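Local structure of alpha-actinin-like protein 1 (Schizosaccharomyces pombe, 5BVR) at residues G130-C135 against V146-F151; R137-Y142 against F161-H166. The protein binds and organises actin filaments, serving in actin-ring formation, cytokinesis and septation, with this piece forming its paired calponin-homology actin-binding domain. One frame throughout, in Å; residues are numbered along the deposited sequence.

Contacts 1 and 2 both start from helix 127-138 in the second calponin-homology domain, and their segments alternate along the chain: 130-135, 137-142, 146-151, 161-166. Their centres lie 10 Å apart and they touch directly. Val146 CG1 rests 3.8 Å from Thr139 CB, and the Trp134 ring reaches helix 159-168, with CZ3 at 4.0 Å from Leu164 CD2. Val146 and Val148 of loop 146-151 both pack against Thr139, and Val146 also against Ala163. Bound zinc ions lie about 8 Å from the side chain of Phe151 and about 5 Å from that of Lys138. The actin-binding region, 88-112, belongs to the first calponin-homology domain.

Contact 1: G130-C135 against V146-F151; sequences GLLLWC and VDVQDF
Opposite Leu132 and Cys135 the chain runs as an extended, irregular loop, 146-151, passing helix 127-138 in the opposite sense. The CA atoms of Leu132 and Asp150 are 7.0 Å apart, and those of Cys135 and Val148 6.8 Å, so the loop follows the helix for about one turn. Phe151 drives its ring, CZ foremost, at the backbone between Leu131 and Leu132: Leu131 C lies in the ring plane beyond that edge, and CZ stops 3.5 Å from Leu132 N. One face of the ring takes a CH-pi contact from Leu132 CD1, which stands 4.2 Å from the ring centroid and 21° off its normal, displaced toward the rim. Leu131 closes in obliquely, its CG 3.7 Å from Phe151 CZ. Helix 127-138 is the opening helix of the second calponin-homology domain, and the loop leads on from it to helix 159-168; Met221 and Glu217 of helix 217-234 also touch Phe151. Cutting Phe151 back to an alanine removes the ring, which would probably leave Leu132 CD1 without the face it rests on and open a gap between the loop and the helix at Leu131 and Leu132. Leu132 swings its CG to the far side from its own N (chi1 -173°), which carries CD1 over to the loop, where it also meets Val148 CG1 at 3.8 Å. That same valine methyl sits 3.9 Å from Cys135 CB, bridging successive helical turns. The loop's polar groups find partners just beyond the two segments: Val148 O is bonded to Gln136 NE2 of the same helix, Asp150 O to Trp155 NE1, and Asp150 OD1 takes the backbone N-H groups of Thr152 and Ser154. On the outer side, Gln149 NE2 donates a nearly straight bond to Asp147 OD1.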
loop_
_atom_site.group_PDB
_atom_site.type_symbol
_atom_site.label_atom_id
_atom_site.label_comp_id
_atom_site.label_asym_id
_atom_site.label_seq_id
_atom_site.Cartn_x
_atom_site.Cartn_y
_atom_site.Cartn_z
ATOM N N GLY A 130 12.064 9.906 -1.022
ATOM C CA GLY A 130 11.221 10.983 -0.571
ATOM C C GLY A 130 10.383 10.635 0.621
ATOM O O GLY A 130 10.301 11.402 1.585
ATOM N N LEU A 131 9.766 9.459 0.565
ATOM C CA LEU A 131 8.931 9.019 1.664
ATOM C C LEU A 131 9.758 8.803 2.926
ATOM O O LEU A 131 9.351 9.214 4.010
ATOM C CB LEU A 131 8.188 7.749 1.263
ATOM C CG LEU A 131 7.254 7.203 2.348
ATOM C CD1 LEU A 131 6.177 8.220 2.744
ATOM C CD2 LEU A 131 6.610 5.899 1.898
ATOM N N LEU A 132 10.947 8.220 2.792
ATOM C CA LEU A 132 11.799 8.006 3.953
ATOM C C LEU A 132 12.188 9.344 4.563
ATOM O O LEU A 132 12.105 9.543 5.772
ATOM C CB LEU A 132 13.052 7.198 3.587
ATOM C CG LEU A 132 13.874 6.799 4.797
ATOM C CD1 LEU A 132 13.116 5.800 5.661
ATOM C CD2 LEU A 132 15.212 6.244 4.334
ATOM N N LEU A 133 12.649 10.263 3.718
ATOM C CA LEU A 133 13.049 11.574 4.226
ATOM C C LEU A 133 11.875 12.287 4.914
ATOM O O LEU A 133 12.068 12.878 5.966
ATOM C CB LEU A 133 13.644 12.425 3.113
ATOM C CG LEU A 133 14.153 13.782 3.582
ATOM C CD1 LEU A 133 15.182 13.645 4.673
ATOM C CD2 LEU A 133 14.753 14.534 2.402
ATOM N N TRP A 134 10.671 12.219 4.343
ATOM C CA TRP A 134 9.494 12.784 4.990
ATOM C C TRP A 134 9.306 12.212 6.391
ATOM O O TRP A 134 9.093 12.944 7.355
ATOM C CB TRP A 134 8.260 12.552 4.126
ATOM C CG TRP A 134 6.983 13.078 4.690
ATOM C CD1 TRP A 134 6.480 14.346 4.533
ATOM C CD2 TRP A 134 6.009 12.358 5.461
ATOM N NE1 TRP A 134 5.259 14.450 5.150
ATOM C CE2 TRP A 134 4.950 13.246 5.728
ATOM C CE3 TRP A 134 5.916 11.044 5.931
ATOM C CZ2 TRP A 134 3.844 12.875 6.462
ATOM C CZ3 TRP A 134 4.792 10.683 6.652
ATOM C CH2 TRP A 134 3.776 11.590 6.905
ATOM N N CYS A 135 9.427 10.902 6.516
ATOM C CA CYS A 135 9.299 10.272 7.826
ATOM C C CYS A 135 10.363 10.774 8.782
ATOM O O CYS A 135 10.079 11.024 9.947
ATOM C CB CYS A 135 9.418 8.764 7.687
ATOM S SG CYS A 135 8.011 7.955 6.842
ATOM N N VAL A 146 12.661 7.295 18.726
ATOM C CA VAL A 146 12.310 7.106 17.320
ATOM C C VAL A 146 13.517 7.449 16.457
ATOM O O VAL A 146 14.170 8.473 16.647
ATOM C CB VAL A 146 11.113 8.008 16.940
ATOM C CG1 VAL A 146 10.823 7.933 15.441
ATOM C CG2 VAL A 146 9.887 7.641 17.743
ATOM N N ASP A 147 13.817 6.574 15.501
ATOM C CA ASP A 147 14.920 6.794 14.581
ATOM C C ASP A 147 14.601 6.054 13.293
ATOM O O ASP A 147 14.862 4.858 13.160
ATOM C CB ASP A 147 16.240 6.316 15.173
ATOM C CG ASP A 147 17.429 6.640 14.285
ATOM O OD1 ASP A 147 17.310 7.484 13.376
ATOM O OD2 ASP A 147 18.504 6.045 14.517
ATOM N N VAL A 148 13.990 6.752 12.345
ATOM C CA VAL A 148 13.528 6.105 11.129
ATOM C C VAL A 148 14.691 6.007 10.153
ATOM O O VAL A 148 15.176 7.018 9.637
ATOM C CB VAL A 148 12.350 6.857 10.514
ATOM C CG1 VAL A 148 11.946 6.187 9.224
ATOM C CG2 VAL A 148 11.182 6.855 11.458
ATOM N N GLN A 149 15.166 4.791 9.928
ATOM C CA GLN A 149 16.327 4.554 9.086
ATOM C C GLN A 149 15.999 3.643 7.903
ATOM O O GLN A 149 16.858 3.428 7.036
ATOM C CB GLN A 149 17.446 3.909 9.904
ATOM C CG GLN A 149 18.081 4.850 10.910
ATOM C CD GLN A 149 18.636 6.113 10.256
ATOM O OE1 GLN A 149 19.166 6.066 9.145
ATOM N NE2 GLN A 149 18.506 7.250 10.941
ATOM N N ASP A 150 14.763 3.127 7.871
ATOM C CA ASP A 150 14.337 2.141 6.898
ATOM C C ASP A 150 12.832 1.985 6.961
ATOM O O ASP A 150 12.172 2.697 7.709
ATOM C CB ASP A 150 15.020 0.810 7.212
ATOM C CG ASP A 150 14.788 0.388 8.633
ATOM O OD1 ASP A 150 13.634 0.420 9.105
ATOM O OD2 ASP A 150 15.804 0.097 9.315
ATOM N N PHE A 151 12.303 1.085 6.139
ATOM C CA PHE A 151 10.900 0.710 6.180
ATOM C C PHE A 151 10.703 -0.702 6.720
ATOM O O PHE A 151 9.797 -1.432 6.300
ATOM C CB PHE A 151 10.284 0.851 4.783
ATOM C CG PHE A 151 10.161 2.287 4.327
ATOM C CD1 PHE A 151 9.249 3.111 4.918
ATOM C CD2 PHE A 151 10.947 2.785 3.318
ATOM C CE1 PHE A 151 9.118 4.439 4.510
ATOM C CE2 PHE A 151 10.826 4.099 2.904
ATOM C CZ PHE A 151 9.910 4.923 3.505
#

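Contact 2: R137-Y142 against F161-H166; sequences RKTANY and FCALIH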
loop_
_atom_site.group_PDB
_atom_site.type_symbol
_atom_site.label_atom_id
_atom_site.label_comp_id
_atom_site.label_asym_id
_atom_site.label_seq_id
_atom_site.Cartn_x
_atom_site.Cartn_y
_atom_site.Cartn_z
ATOM N N ARG A 137 12.038 13.692 8.663
ATOM C CA ARG A 137 11.813 15.089 9.020
ATOM C C ARG A 137 10.650 15.238 9.997
ATOM O O ARG A 137 10.735 16.000 10.977
ATOM C CB ARG A 137 11.592 15.934 7.766
ATOM C CG ARG A 137 12.838 16.094 6.889
ATOM C CD ARG A 137 13.905 17.061 7.477
ATOM N NE ARG A 137 14.969 17.261 6.487
ATOM C CZ ARG A 137 16.057 16.509 6.367
ATOM N NH1 ARG A 137 16.304 15.524 7.235
ATOM N NH2 ARG A 137 16.909 16.744 5.375
ATOM N N LYS A 138 9.568 14.509 9.757
ATOM C CA LYS A 138 8.391 14.609 10.601
ATOM C C LYS A 138 8.634 14.044 12.006
ATOM O O LYS A 138 7.962 14.447 12.947
ATOM C CB LYS A 138 7.186 13.914 9.969
ATOM C CG LYS A 138 6.615 14.609 8.721
ATOM C CD LYS A 138 6.095 16.006 9.017
ATOM C CE LYS A 138 5.369 16.593 7.816
ATOM N NZ LYS A 138 4.751 17.917 8.155
ATOM N N THR A 139 9.601 13.140 12.153
ATOM C CA THR A 139 9.897 12.555 13.477
ATOM C C THR A 139 11.180 13.071 14.103
ATOM O O THR A 139 11.654 12.514 15.099
ATOM C CB THR A 139 9.938 11.005 13.415
ATOM O OG1 THR A 139 10.964 10.567 12.507
ATOM C CG2 THR A 139 8.583 10.451 13.013
ATOM N N ALA A 140 11.700 14.150 13.542
ATOM C CA ALA A 140 12.942 14.769 14.010
ATOM C C ALA A 140 12.950 15.060 15.502
ATOM O O ALA A 140 13.996 14.966 16.137
ATOM C CB ALA A 140 13.175 16.044 13.239
ATOM N N ASN A 141 11.805 15.424 16.063
ATOM C CA ASN A 141 11.777 15.798 17.478
ATOM C C ASN A 141 11.606 14.643 18.460
ATOM O O ASN A 141 11.445 14.874 19.668
ATOM C CB ASN A 141 10.687 16.826 17.715
ATOM C CG ASN A 141 10.986 18.145 17.029
ATOM O OD1 ASN A 141 12.146 18.535 16.895
ATOM N ND2 ASN A 141 9.947 18.827 16.581
ATOM N N TYR A 142 11.681 13.409 17.960
ATOM C CA TYR A 142 11.375 12.212 18.749
ATOM C C TYR A 142 12.593 11.316 18.973
ATOM O O TYR A 142 12.459 10.184 19.432
ATOM C CB TYR A 142 10.219 11.433 18.088
ATOM C CG TYR A 142 8.940 12.224 18.060
ATOM C CD1 TYR A 142 8.725 13.206 17.098
ATOM C CD2 TYR A 142 7.944 12.016 19.008
ATOM C CE1 TYR A 142 7.571 13.942 17.088
ATOM C CE2 TYR A 142 6.787 12.753 19.003
ATOM C CZ TYR A 142 6.596 13.711 18.031
ATOM O OH TYR A 142 5.434 14.475 18.034
ATOM N N PHE A 161 5.013 5.239 14.276
ATOM C CA PHE A 161 3.631 5.486 13.890
ATOM C C PHE A 161 2.989 6.469 14.867
ATOM O O PHE A 161 2.322 7.417 14.439
ATOM C CB PHE A 161 2.787 4.211 13.830
ATOM C CG PHE A 161 3.127 3.304 12.680
ATOM C CD1 PHE A 161 2.894 3.691 11.379
ATOM C CD2 PHE A 161 3.638 2.039 12.909
ATOM C CE1 PHE A 161 3.178 2.844 10.303
ATOM C CE2 PHE A 161 3.910 1.178 11.824
ATOM C CZ PHE A 161 3.691 1.604 10.538
ATOM N N CYS A 162 3.186 6.247 16.162
ATOM C CA CYS A 162 2.600 7.142 17.163
ATOM C C CYS A 162 3.150 8.555 17.047
ATOM O O CYS A 162 2.391 9.526 17.172
ATOM C CB CYS A 162 2.818 6.629 18.580
ATOM S SG CYS A 162 1.838 5.150 18.987
ATOM N N ALA A 163 4.449 8.684 16.781
ATOM C CA ALA A 163 5.081 10.000 16.686
ATOM C C ALA A 163 4.560 10.732 15.459
ATOM O O ALA A 163 4.317 11.946 15.521
ATOM C CB ALA A 163 6.576 9.869 16.611
ATOM N N LEU A 164 4.389 10.020 14.343
ATOM C CA LEU A 164 3.866 10.667 13.141
ATOM C C LEU A 164 2.503 11.268 13.411
ATOM O O LEU A 164 2.227 12.381 13.004
ATOM C CB LEU A 164 3.775 9.667 11.995
ATOM C CG LEU A 164 5.047 9.372 11.212
ATOM C CD1 LEU A 164 4.760 8.284 10.174
ATOM C CD2 LEU A 164 5.597 10.595 10.524
ATOM N N ILE A 165 1.644 10.517 14.090
ATOM C CA ILE A 165 0.301 10.983 14.398
ATOM C C ILE A 165 0.364 12.164 15.362
ATOM O O ILE A 165 -0.276 13.199 15.138
ATOM C CB ILE A 165 -0.551 9.862 14.999
ATOM C CG1 ILE A 165 -0.789 8.793 13.929
ATOM C CG2 ILE A 165 -1.885 10.405 15.490
ATOM C CD1 ILE A 165 -1.409 7.533 14.466
ATOM N N HIS A 166 1.128 12.011 16.433
ATOM C CA HIS A 166 1.232 13.070 17.425
ATOM C C HIS A 166 1.718 14.405 16.840
ATOM O O HIS A 166 1.182 15.482 17.182
ATOM C CB HIS A 166 2.150 12.628 18.570
ATOM C CG HIS A 166 2.400 13.683 19.589
ATOM N ND1 HIS A 166 3.631 14.283 19.735
ATOM C CD2 HIS A 166 1.591 14.241 20.518
ATOM C CE1 HIS A 166 3.563 15.177 20.710
ATOM N NE2 HIS A 166 2.343 15.155 21.215
#
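Tyr142 and His166 are joined by a very short hydrogen bond, 2.5 Å between Tyr142 OH and His166 ND1, in which either atom could be the donor. His166 ND1 lies at the edge of the tyrosine ring and near its plane, while Tyr142 CZ is in turn in the plane of the imidazole. The two rings therefore meet rim to rim without stacking, their planes nearly perpendicular at 89°. The bond probably holds the hydroxyl end of the tyrosine against helix 159-168 and limits the turning of the imidazole.

A CH-pi contact supports the same ring from one face: Ala163 CB stands 3.6 Å from the Tyr142 ring centroid and 16° off the normal. The small alanine lets the flat tyrosine lie close against the helix. At another edge the ring has Thr139 O in its plane, the carbonyl that also accepts the backbone N-H of Tyr142 as the chain turns after helix 127-138.

Purely apolar packing centres on Leu164. Its CD2 touches Lys138 CB at 3.7 Å and Thr139 CG2 at 3.9 Å. Thr139 places OG1 between its backbone N and carbonyl carbon (chi1 61°), which lets the hydroxyl bond back to Cys135 O while the methyl turns to the leucine. The lysine chain bends at chi2 and carries its amine away from the leucine.

The contact joins the C-terminal end of helix 127-138 and the turn beyond it to helix 159-168 of the second calponin-homology domain. Tyr175 packs edge-to-face with Tyr142, Leu164 reaches Phe231 of helix 217-234, and Phe161, Cys162 and Ile165 of helix 159-168 pack against Ala190 of helix 183-198.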